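Local coordinates for DNA-damage inducible protein DDI1-like protein (Leishmania major, PDB 5YQ8), which acts as an aspartic endopeptidase, represented here by the retroviral protease-like domain of the longer Ddi1 protein, at residues P119-E123 with N124-A128. Numbering follows the deposited sequence.
Sequences PFLPE and NDLPA
Pro122 and Asp125 close a type I beta turn in the C-terminal tail, just after strand 116-119, with Glu123 and Asn124 at its corners. The amide N of Asp125 donates to O of Pro122 over 2.9 Å. The donor sits well above the carbonyl plane, 54° out of it, rather than in line with a lone pair. One residue on, a second turn overlaps the first, but its bond is weak: N of Leu126 lies 3.4 Å from O of Glu123.

Asp125 and Leu126 leave the turns in different directions. Asp125 turns back on the proline ring, its OD2 lying 3.4 Å from both CG and CD of Pro122, a carboxylate oxygen against ring CH groups. Leu126 meets Leu121, and the two side chains run at a slant to each other. CD2 of Leu126 presses on CB of Leu121 at 3.7 Å and reaches its CD1 at 3.9 Å. Both leucines go on to touch Tyr7 in strand 7-12, so this apolar flank lies against that strand.

Glu123 comes over the other methyl of Leu126. Its CG stands opposite the backbone N, and a bend at chi2 (44°) folds the chain so that OE2 comes within 4.0 Å of Leu126 CD1. The polar end is held elsewhere, by a hydrogen bond between OE2 and OG1 of Thr4, while O of Leu126 is bonded by NZ of Lys18. These bonds, with a backbone bond between Leu121 and Tyr7, tie the tail to the N-terminal part of the chain, away from the probable catalytic aspartate. An extended run through Phe120, Leu121 and Pro122 leading into a type I turn, with a weaker second turn overlapping it, lays the C-terminal tail of this retropepsin-like domain against strand 7-12.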
# COMPACT_ATOMS: atom_id res chain seq x y z
N PRO A 119 -4.62 16.41 -1.22
CA PRO A 119 -3.20 16.22 -1.48
C PRO A 119 -2.56 15.51 -0.29
O PRO A 119 -2.96 15.69 0.85
CB PRO A 119 -2.66 17.64 -1.64
CG PRO A 119 -3.68 18.56 -1.09
CD PRO A 119 -4.87 17.73 -0.65
N PHE A 120 -1.61 14.64 -0.62
CA PHE A 120 -0.82 13.92 0.35
C PHE A 120 0.02 14.93 1.06
O PHE A 120 0.55 15.92 0.44
CB PHE A 120 0.06 12.85 -0.31
CG PHE A 120 -0.75 11.76 -0.97
CD1 PHE A 120 -1.67 11.00 -0.23
CD2 PHE A 120 -0.66 11.52 -2.34
CE1 PHE A 120 -2.48 10.04 -0.86
CE2 PHE A 120 -1.47 10.55 -2.96
CZ PHE A 120 -2.38 9.81 -2.21
N LEU A 121 0.16 14.66 2.35
CA LEU A 121 0.88 15.55 3.19
C LEU A 121 2.35 15.54 2.79
O LEU A 121 2.90 14.47 2.46
CB LEU A 121 0.78 15.14 4.65
CG LEU A 121 -0.60 15.16 5.31
CD1 LEU A 121 -0.51 14.39 6.59
CD2 LEU A 121 -1.05 16.58 5.58
N PRO A 122 2.99 16.73 2.87
CA PRO A 122 4.42 16.81 2.59
C PRO A 122 5.21 16.18 3.68
O PRO A 122 4.72 16.02 4.75
CB PRO A 122 4.68 18.31 2.52
CG PRO A 122 3.53 18.91 3.16
CD PRO A 122 2.38 18.06 2.88
N GLU A 123 6.44 15.80 3.39
CA GLU A 123 7.28 15.08 4.37
C GLU A 123 7.41 15.88 5.63
O GLU A 123 7.41 15.31 6.73
CB GLU A 123 8.71 14.83 3.82
CG GLU A 123 9.67 13.96 4.69
CD GLU A 123 9.01 12.69 5.26
OE1 GLU A 123 8.96 12.55 6.52
OE2 GLU A 123 8.52 11.85 4.47
N ASN A 124 7.56 17.21 5.51
CA ASN A 124 7.77 17.98 6.73
C ASN A 124 6.50 18.15 7.56
O ASN A 124 6.61 18.65 8.68
CB ASN A 124 8.44 19.35 6.46
CG ASN A 124 9.89 19.22 5.95
OD1 ASN A 124 10.68 18.45 6.50
ND2 ASN A 124 10.23 19.94 4.92
N ASP A 125 5.32 17.71 7.05
CA ASP A 125 4.07 17.70 7.85
C ASP A 125 3.85 16.45 8.73
O ASP A 125 3.13 16.57 9.68
CB ASP A 125 2.80 17.89 7.01
CG ASP A 125 2.46 19.34 6.76
OD1 ASP A 125 3.00 20.22 7.38
OD2 ASP A 125 1.67 19.64 5.86
N LEU A 126 4.49 15.30 8.44
CA LEU A 126 4.15 14.03 9.07
C LEU A 126 4.37 13.99 10.62
O LEU A 126 3.42 13.78 11.36
CB LEU A 126 4.79 12.85 8.33
CG LEU A 126 4.45 12.68 6.82
CD1 LEU A 126 4.97 11.35 6.24
CD2 LEU A 126 2.98 12.73 6.47
N PRO A 127 5.60 14.25 11.13
CA PRO A 127 5.81 14.03 12.57
C PRO A 127 5.50 15.20 13.48
O PRO A 127 6.28 15.45 14.35
CB PRO A 127 7.27 13.69 12.64
CG PRO A 127 7.87 14.43 11.49
CD PRO A 127 6.86 14.53 10.43
N ALA A 128 4.43 15.93 13.21
CA ALA A 128 3.96 16.94 14.10
C ALA A 128 2.43 16.94 14.32
O ALA A 128 2.01 17.30 15.41
CB ALA A 128 4.46 18.31 13.66